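Local structure of histone-lysine N-methyltransferase, H3 lysine-9 specific SUVH4 (Arabidopsis thaliana, 4QEO) at residues A[504-518]-A[523-533]. The protein methylates the tail of histone H3, a mark of transcriptional repression, and binds methylated DNA, coupling DNA methylation to histone methylation. Residues are numbered along the deposited sequence; the frame is centred on the assembly and turned at random.
With ZN (zinc ion), chain I; SAH (S-adenosyl-L-homocysteine), chain E.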
ATOM      1  N   TYR A 504      -6.447  -0.958 -21.614  1.00 87.48           N
ATOM      2  CA  TYR A 504      -6.681  -1.023 -23.054  1.00 92.25           C
ATOM      3  C   TYR A 504      -6.310  -2.423 -23.523  1.00 93.10           C
ATOM      4  O   TYR A 504      -5.244  -2.937 -23.177  1.00 92.70           O
ATOM      5  CB  TYR A 504      -5.829  -0.003 -23.815  1.00 95.10           C
ATOM      6  CG  TYR A 504      -6.115   1.447 -23.499  1.00 94.74           C
ATOM      7  CD1 TYR A 504      -7.420   1.912 -23.386  1.00 94.84           C
ATOM      8  CD2 TYR A 504      -5.076   2.353 -23.321  1.00 95.55           C
ATOM      9  CE1 TYR A 504      -7.681   3.236 -23.102  1.00 93.76           C
ATOM     10  CE2 TYR A 504      -5.326   3.684 -23.031  1.00 95.27           C
ATOM     11  CZ  TYR A 504      -6.634   4.120 -22.921  1.00 94.19           C
ATOM     12  OH  TYR A 504      -6.900   5.441 -22.631  1.00 91.97           O
ATOM     13  N   ALA A 505      -7.192  -3.044 -24.300  1.00 92.53           N
ATOM     14  CA  ALA A 505      -6.892  -4.340 -24.891  1.00 96.90           C
ATOM     15  C   ALA A 505      -5.890  -4.163 -26.024  1.00 99.86           C
ATOM     16  O   ALA A 505      -5.886  -3.135 -26.702  1.00 98.00           O
ATOM     17  CB  ALA A 505      -8.158  -5.003 -25.397  1.00 99.54           C
ATOM     18  N   LEU A 506      -5.039  -5.165 -26.216  1.00104.47           N
ATOM     19  CA  LEU A 506      -4.024  -5.135 -27.263  1.00109.56           C
ATOM     20  C   LEU A 506      -4.666  -4.913 -28.634  1.00113.82           C
ATOM     21  O   LEU A 506      -5.751  -5.433 -28.907  1.00114.87           O
ATOM     22  CB  LEU A 506      -3.224  -6.442 -27.248  1.00113.40           C
ATOM     23  CG  LEU A 506      -1.713  -6.376 -27.483  1.00116.82           C
ATOM     24  CD1 LEU A 506      -0.979  -7.226 -26.457  1.00116.65           C
ATOM     25  CD2 LEU A 506      -1.365  -6.838 -28.888  1.00122.71           C
ATOM     26  N   ASP A 507      -4.001  -4.122 -29.474  1.00117.53           N
ATOM     27  CA  ASP A 507      -4.480  -3.816 -30.823  1.00122.67           C
ATOM     28  C   ASP A 507      -5.877  -3.187 -30.824  1.00123.25           C
ATOM     29  O   ASP A 507      -6.713  -3.535 -31.655  1.00127.68           O
ATOM     30  CB  ASP A 507      -4.481  -5.077 -31.700  1.00126.15           C
ATOM     31  CG  ASP A 507      -3.118  -5.756 -31.764  1.00126.60           C
ATOM     32  OD1 ASP A 507      -2.093  -5.047 -31.857  1.00125.13           O
ATOM     33  OD2 ASP A 507      -3.074  -7.007 -31.729  1.00128.79           O
ATOM     34  N   SER A 508      -6.130  -2.261 -29.904  1.00116.00           N
ATOM     35  CA  SER A 508      -7.467  -1.678 -29.763  1.00115.10           C
ATOM     36  C   SER A 508      -7.783  -0.557 -30.750  1.00118.97           C
ATOM     37  O   SER A 508      -8.925  -0.418 -31.188  1.00120.10           O
ATOM     38  CB  SER A 508      -7.704  -1.181 -28.333  1.00108.02           C
ATOM     39  OG  SER A 508      -8.356  -2.165 -27.549  1.00105.86           O
ATOM     40  N   VAL A 509      -6.785   0.249 -31.096  1.00123.31           N
ATOM     41  CA  VAL A 509      -7.035   1.416 -31.940  1.00129.16           C
ATOM     42  C   VAL A 509      -6.566   1.242 -33.388  1.00141.47           C
ATOM     43  O   VAL A 509      -5.468   0.753 -33.654  1.00141.75           O
ATOM     44  CB  VAL A 509      -6.470   2.711 -31.307  1.00122.48           C
ATOM     45  CG1 VAL A 509      -5.265   2.397 -30.479  1.00119.84           C
ATOM     46  CG2 VAL A 509      -6.148   3.758 -32.367  1.00123.68           C
ATOM     47  N   HIS A 510      -7.432   1.647 -34.309  1.00153.78           N
ATOM     48  CA  HIS A 510      -7.233   1.436 -35.728  1.00168.01           C
ATOM     49  C   HIS A 510      -7.312   2.747 -36.501  1.00172.88           C
ATOM     50  O   HIS A 510      -8.262   3.515 -36.344  1.00171.85           O
ATOM     51  CB  HIS A 510      -8.292   0.467 -36.263  1.00176.27           C
ATOM     52  CG  HIS A 510      -8.261  -0.890 -35.622  1.00179.50           C
ATOM     53  ND1 HIS A 510      -8.326  -1.077 -34.258  1.00175.84           N
ATOM     54  CD2 HIS A 510      -8.191  -2.129 -36.166  1.00185.07           C
ATOM     55  CE1 HIS A 510      -8.282  -2.370 -33.987  1.00177.77           C
ATOM     56  NE2 HIS A 510      -8.201  -3.030 -35.129  1.00183.28           N
ATOM     57  N   GLY A 511      -6.444   2.900 -37.492  1.00180.82           N
ATOM     58  CA  GLY A 511      -6.338   4.131 -38.262  1.00184.39           C
ATOM     59  C   GLY A 511      -7.511   4.658 -39.068  1.00189.17           C
ATOM     60  O   GLY A 511      -7.726   5.868 -39.115  1.00188.14           O
ATOM     61  N   PRO A 512      -8.265   3.778 -39.715  1.00194.23           N
ATOM     62  CA  PRO A 512      -7.862   2.386 -39.868  1.00196.86           C
ATOM     63  C   PRO A 512      -7.804   2.085 -41.345  1.00202.89           C
ATOM     64  O   PRO A 512      -8.758   2.249 -42.091  1.00206.11           O
ATOM     65  CB  PRO A 512      -9.001   1.608 -39.215  1.00196.36           C
ATOM     66  CG  PRO A 512      -9.820   2.628 -38.491  1.00192.53           C
ATOM     67  CD  PRO A 512      -9.663   3.882 -39.286  1.00193.63           C
ATOM     68  N   ASP A 513      -6.638   1.650 -41.760  1.00203.10           N
ATOM     69  CA  ASP A 513      -6.431   1.121 -43.071  1.00207.60           C
ATOM     70  C   ASP A 513      -6.537  -0.364 -42.760  1.00208.86           C
ATOM     71  O   ASP A 513      -6.278  -1.233 -43.587  1.00214.00           O
ATOM     72  CB  ASP A 513      -5.035   1.525 -43.537  1.00206.79           C
ATOM     73  CG  ASP A 513      -4.534   2.792 -42.846  1.00199.94           C
ATOM     74  OD1 ASP A 513      -4.257   2.748 -41.636  1.00194.69           O
ATOM     75  OD2 ASP A 513      -4.424   3.837 -43.511  1.00200.19           O
ATOM     76  N   GLY A 514      -6.961  -0.608 -41.520  1.00205.93           N
ATOM     77  CA  GLY A 514      -6.801  -1.847 -40.801  1.00203.59           C
ATOM     78  C   GLY A 514      -5.512  -1.719 -40.023  1.00197.50           C
ATOM     79  O   GLY A 514      -5.166  -2.575 -39.236  1.00196.78           O
ATOM     80  N   LYS A 515      -4.814  -0.613 -40.216  1.00190.72           N
ATOM     81  CA  LYS A 515      -3.500  -0.484 -39.627  1.00183.40           C
ATOM     82  C   LYS A 515      -3.625  -0.269 -38.130  1.00170.53           C
ATOM     83  O   LYS A 515      -4.278   0.671 -37.687  1.00166.65           O
ATOM     84  CB  LYS A 515      -2.737   0.670 -40.294  1.00184.90           C
ATOM     85  CG  LYS A 515      -1.952   1.553 -39.351  1.00179.83           C
ATOM     86  CD  LYS A 515      -0.557   1.884 -39.858  1.00181.18           C
ATOM     87  CE  LYS A 515       0.119   2.915 -38.936  1.00175.46           C
ATOM     88  NZ  LYS A 515       0.602   4.158 -39.622  1.00175.68           N
ATOM     89  N   VAL A 516      -2.967  -1.125 -37.357  1.00163.45           N
ATOM     90  CA  VAL A 516      -3.031  -1.004 -35.910  1.00152.58           C
ATOM     91  C   VAL A 516      -2.157   0.144 -35.415  1.00144.95           C
ATOM     92  O   VAL A 516      -0.937   0.137 -35.595  1.00147.08           O
ATOM     93  CB  VAL A 516      -2.627  -2.331 -35.228  1.00151.06           C
ATOM     94  CG1 VAL A 516      -2.145  -2.095 -33.804  1.00144.98           C
ATOM     95  CG2 VAL A 516      -3.803  -3.297 -35.237  1.00152.10           C
ATOM     96  N   LYS A 517      -2.796   1.148 -34.823  1.00133.48           N
ATOM     97  CA  LYS A 517      -2.070   2.218 -34.159  1.00124.04           C
ATOM     98  C   LYS A 517      -1.700   1.709 -32.777  1.00118.80           C
ATOM     99  O   LYS A 517      -2.560   1.235 -32.034  1.00117.72           O
ATOM    100  CB  LYS A 517      -2.925   3.484 -34.060  1.00119.83           C
ATOM    101  CG  LYS A 517      -2.451   4.639 -34.940  1.00120.27           C
ATOM    102  CD  LYS A 517      -0.999   4.997 -34.637  1.00117.18           C
ATOM    103  CE  LYS A 517      -0.570   6.289 -35.326  1.00116.99           C
ATOM    104  NZ  LYS A 517      -0.587   6.186 -36.812  1.00121.66           N
ATOM    105  N   GLN A 518      -0.419   1.787 -32.436  1.00113.95           N
ATOM    106  CA  GLN A 518       0.054   1.240 -31.170  1.00108.16           C
ATOM    107  C   GLN A 518       0.815   2.255 -30.322  1.00102.03           C
ATOM    108  O   GLN A 518       1.366   3.230 -30.836  1.00101.82           O
ATOM    109  CB  GLN A 518       0.944   0.024 -31.419  1.00111.15           C
ATOM    110  CG  GLN A 518       2.290   0.370 -32.013  1.00110.91           C
ATOM    111  CD  GLN A 518       3.080  -0.860 -32.378  1.00114.98           C
ATOM    112  OE1 GLN A 518       3.951  -1.303 -31.625  1.00114.24           O
ATOM    113  NE2 GLN A 518       2.777  -1.430 -33.540  1.00119.71           N
ATOM    114  N   CYS A 523       6.008   1.407 -18.133  1.00 82.08           N
ATOM    115  CA  CYS A 523       5.806   1.437 -16.684  1.00 78.42           C
ATOM    116  C   CYS A 523       7.033   0.871 -15.952  1.00 77.91           C
ATOM    117  O   CYS A 523       7.238   1.135 -14.766  1.00 74.72           O
ATOM    118  CB  CYS A 523       4.517   0.739 -16.263  1.00 72.87           C
ATOM    119  SG  CYS A 523       4.574  -1.004 -16.591  1.00 76.43           S
ATOM    120  N   GLY A 524       7.862   0.129 -16.683  1.00 80.83           N
ATOM    121  CA  GLY A 524       9.096  -0.410 -16.141  1.00 95.61           C
ATOM    122  C   GLY A 524       8.855  -1.671 -15.336  1.00 96.39           C
ATOM    123  O   GLY A 524       9.789  -2.267 -14.786  1.00 85.92           O
ATOM    124  N   ALA A 525       7.588  -2.070 -15.267  1.00100.79           N
ATOM    125  CA  ALA A 525       7.190  -3.260 -14.529  1.00101.22           C
ATOM    126  C   ALA A 525       7.859  -4.488 -15.116  1.00106.25           C
ATOM    127  O   ALA A 525       8.105  -4.556 -16.321  1.00108.98           O
ATOM    128  CB  ALA A 525       5.686  -3.423 -14.554  1.00 98.27           C
ATOM    129  N   LEU A 526       8.147  -5.456 -14.254  1.00105.19           N
ATOM    130  CA  LEU A 526       8.856  -6.666 -14.654  1.00112.91           C
ATOM    131  C   LEU A 526       8.059  -7.538 -15.633  1.00116.69           C
ATOM    132  O   LEU A 526       8.640  -8.325 -16.381  1.00119.88           O
ATOM    133  CB  LEU A 526       9.258  -7.474 -13.417  1.00113.40           C
ATOM    134  CG  LEU A 526      10.245  -6.800 -12.460  1.00111.61           C
ATOM    135  CD1 LEU A 526      10.220  -7.482 -11.104  1.00110.20           C
ATOM    136  CD2 LEU A 526      11.648  -6.824 -13.040  1.00115.81           C
ATOM    137  N   ASN A 527       6.734  -7.401 -15.618  1.00120.98           N
ATOM    138  CA  ASN A 527       5.866  -8.135 -16.540  1.00125.27           C
ATOM    139  C   ASN A 527       5.014  -7.167 -17.364  1.00115.20           C
ATOM    140  O   ASN A 527       3.787  -7.148 -17.267  1.00110.42           O
ATOM    141  CB  ASN A 527       4.976  -9.120 -15.779  1.00132.43           C
ATOM    142  CG  ASN A 527       5.722  -9.849 -14.672  1.00140.62           C
ATOM    143  OD1 ASN A 527       5.229  -9.960 -13.551  1.00140.82           O
ATOM    144  ND2 ASN A 527       6.914 -10.344 -14.983  1.00147.30           N
ATOM    145  N   CYS A 528       5.691  -6.392 -18.200  1.00 93.13           N
ATOM    146  CA  CYS A 528       5.134  -5.186 -18.798  1.00 89.51           C
ATOM    147  C   CYS A 528       4.185  -5.378 -19.993  1.00 90.94           C
ATOM    148  O   CYS A 528       3.475  -4.453 -20.364  1.00 88.86           O
ATOM    149  CB  CYS A 528       6.296  -4.260 -19.186  1.00 90.45           C
ATOM    150  SG  CYS A 528       5.863  -2.690 -19.976  1.00 88.38           S
ATOM    151  N   ARG A 529       4.188  -6.545 -20.631  1.00111.64           N
ATOM    152  CA  ARG A 529       3.442  -6.732 -21.893  1.00115.72           C
ATOM    153  C   ARG A 529       3.729  -5.654 -22.971  1.00125.40           C
ATOM    154  O   ARG A 529       3.189  -5.707 -24.075  1.00129.67           O
ATOM    155  CB  ARG A 529       1.928  -6.942 -21.651  1.00115.27           C
ATOM    156  CG  ARG A 529       1.051  -5.685 -21.597  1.00114.84           C
ATOM    157  CD  ARG A 529       0.188  -5.526 -22.847  1.00119.86           C
ATOM    158  NE  ARG A 529      -1.222  -5.851 -22.618  1.00120.42           N
ATOM    159  CZ  ARG A 529      -2.194  -4.949 -22.491  1.00118.20           C
ATOM    160  NH1 ARG A 529      -1.919  -3.653 -22.568  1.00115.92           N
ATOM    161  NH2 ARG A 529      -3.446  -5.339 -22.293  1.00118.35           N
ATOM    162  N   LYS A 530       4.572  -4.681 -22.617  1.00117.61           N
ATOM    163  CA  LYS A 530       5.220  -3.733 -23.533  1.00115.12           C
ATOM    164  C   LYS A 530       4.323  -2.786 -24.348  1.00111.94           C
ATOM    165  O   LYS A 530       4.822  -2.001 -25.155  1.00113.27           O
ATOM    166  CB  LYS A 530       6.201  -4.470 -24.455  1.00117.71           C
ATOM    167  CG  LYS A 530       7.134  -5.422 -23.717  1.00117.59           C
ATOM    168  CD  LYS A 530       7.961  -4.703 -22.658  1.00113.96           C
ATOM    169  CE  LYS A 530       9.170  -4.008 -23.268  1.00116.40           C
ATOM    170  NZ  LYS A 530       9.979  -3.292 -22.240  1.00114.00           N
ATOM    171  N   ARG A 531       3.012  -2.845 -24.136  1.00105.16           N
ATOM    172  CA  ARG A 531       2.095  -2.040 -24.935  1.00104.54           C
ATOM    173  C   ARG A 531       0.949  -1.468 -24.110  1.00 97.51           C
ATOM    174  O   ARG A 531       0.316  -2.189 -23.336  1.00 96.89           O
ATOM    175  CB  ARG A 531       1.531  -2.876 -26.088  1.00112.52           C
ATOM    176  CG  ARG A 531       2.561  -3.298 -27.126  1.00120.89           C
ATOM    177  CD  ARG A 531       1.998  -4.345 -28.067  1.00128.70           C
ATOM    178  NE  ARG A 531       0.849  -3.846 -28.813  1.00131.86           N
ATOM    179  CZ  ARG A 531       0.918  -3.342 -30.040  1.00136.58           C
ATOM    180  NH1 ARG A 531       2.086  -3.275 -30.663  1.00140.18           N
ATOM    181  NH2 ARG A 531      -0.180  -2.910 -30.645  1.00137.35           N
ATOM    182  N   LEU A 532       0.693  -0.170 -24.272  1.00 90.25           N
ATOM    183  CA  LEU A 532      -0.529   0.439 -23.751  1.00 85.09           C
ATOM    184  C   LEU A 532      -1.704  -0.126 -24.541  1.00 86.94           C
ATOM    185  O   LEU A 532      -2.704  -0.562 -23.971  1.00 84.28           O
ATOM    186  CB  LEU A 532      -0.497   1.969 -23.888  1.00 82.42           C
ATOM    187  CG  LEU A 532       0.171   2.816 -22.797  1.00 79.57           C
ATOM    188  CD1 LEU A 532      -0.615   4.101 -22.529  1.00 74.94           C
ATOM    189  CD2 LEU A 532       0.338   2.020 -21.522  1.00 77.90           C
ATOM    190  N   TYR A 533      -1.558  -0.110 -25.866  1.00 89.62           N
ATOM    191  CA  TYR A 533      -2.524  -0.718 -26.776  1.00 92.71           C
ATOM    192  C   TYR A 533      -1.870  -1.209 -28.075  1.00 97.90           C
ATOM    193  O   TYR A 533      -2.528  -1.803 -28.935  1.00101.30           O
ATOM    194  CB  TYR A 533      -3.686   0.239 -27.074  1.00 91.39           C
ATOM    195  CG  TYR A 533      -3.308   1.647 -27.513  1.00 90.62           C
ATOM    196  CD1 TYR A 533      -2.573   1.868 -28.674  1.00 94.25           C
ATOM    197  CD2 TYR A 533      -3.720   2.755 -26.779  1.00 86.51           C
ATOM    198  CE1 TYR A 533      -2.249   3.153 -29.086  1.00 93.79           C
ATOM    199  CE2 TYR A 533      -3.399   4.042 -27.179  1.00 86.02           C
ATOM    200  CZ  TYR A 533      -2.666   4.236 -28.333  1.00 89.67           C
ATOM    201  OH  TYR A 533      -2.347   5.517 -28.731  1.00 89.38           O
TER
HETATM  202 ZN    ZN I 805       3.969  -1.725 -18.867  1.00 62.25          ZN
HETATM  203  N   SAH E 801       2.012  11.417 -18.349  1.00 59.74           N
HETATM  204  CA  SAH E 801       0.770  12.032 -18.806  1.00 64.70           C
HETATM  205  CB  SAH E 801      -0.363  11.774 -17.812  1.00 64.37           C
HETATM  206  CG  SAH E 801      -1.159  10.501 -18.096  1.00 63.56           C
HETATM  207  SD  SAH E 801      -2.324  10.714 -19.469  1.00 74.64           S
HETATM  208  C   SAH E 801       0.958  13.520 -19.090  1.00 69.82           C
HETATM  209  O   SAH E 801      -0.000  14.291 -19.070  1.00 70.80           O
HETATM  210  OXT SAH E 801       2.073  13.986 -19.347  1.00 69.97           O
HETATM  211  C5' SAH E 801      -1.788   9.207 -20.313  1.00 75.48           C
HETATM  212  C4' SAH E 801      -0.706   9.509 -21.338  1.00 76.20           C
HETATM  213  O4' SAH E 801       0.557   9.493 -20.695  1.00 78.09           O
HETATM  214  C3' SAH E 801      -0.668   8.480 -22.457  1.00 79.18           C
HETATM  215  O3' SAH E 801      -1.239   8.994 -23.635  1.00 80.36           O
HETATM  216  C2' SAH E 801       0.802   8.193 -22.666  1.00 79.67           C
HETATM  217  O2' SAH E 801       1.309   8.958 -23.735  1.00 77.52           O
HETATM  218  C1' SAH E 801       1.454   8.640 -21.374  1.00 80.29           C
HETATM  219  N9  SAH E 801       1.683   7.438 -20.558  1.00 83.06           N
HETATM  220  C8  SAH E 801       0.927   7.013 -19.493  1.00 84.52           C
HETATM  221  N7  SAH E 801       1.450   5.858 -19.025  1.00 84.65           N
HETATM  222  C5  SAH E 801       2.519   5.536 -19.787  1.00 85.68           C
HETATM  223  C6  SAH E 801       3.404   4.467 -19.749  1.00 84.17           C
HETATM  224  N6  SAH E 801       3.264   3.526 -18.818  1.00 81.19           N
HETATM  225  N1  SAH E 801       4.423   4.398 -20.678  1.00 85.29           N
HETATM  226  C2  SAH E 801       4.561   5.382 -21.639  1.00 86.12           C
HETATM  227  N3  SAH E 801       3.678   6.442 -21.670  1.00 85.61           N
HETATM  228  C4  SAH E 801       2.677   6.519 -20.757  1.00 85.36           C
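Y533 O, on the last residue of the chain, accepts twice. D507 N, across the contact, donates to Y533 O at 2.8 Å. R531 NH2, within 523-533, donates to Y533 O at 3.1 Å, in the carbonyl plane. D507 lies inside the type II turn A505 to S508, where S508 OG bonds to A505 O. The same R531 NH2 forms a salt bridge with D507 OD1, 3.1 Å away; the oxygen sits well off the guanidinium plane, so charge alone acts. R531 NE, buried against L506 CD2, has no partner in the model. With an alanine in place of R531, D507 would probably lose its countercharge and Y533 O one of its two donors. The R529 chain is bent at chi2 (107°) and chi3 (105°), which brings its guanidinium between two carbonyls: NH2 bonds to Y504 O at 3.1 Å, and NH1 to R531 O at 2.8 Å. V509 CG1 sits over one face of the Y533 ring, a CH-pi contact 3.5 Å from the centroid. The Y504 ring lies obliquely beside it, planes 57° apart; its hydroxyl bonds weakly to the bound peptide backbone. C523 and C528 bind zinc with C463 and C521, the post-SET site beside S-adenosylhomocysteine. The D507 N to Y533 O bond, R529 to Y504 O and one ion pair thus join the segments; the other arginine bonds brace the chain end.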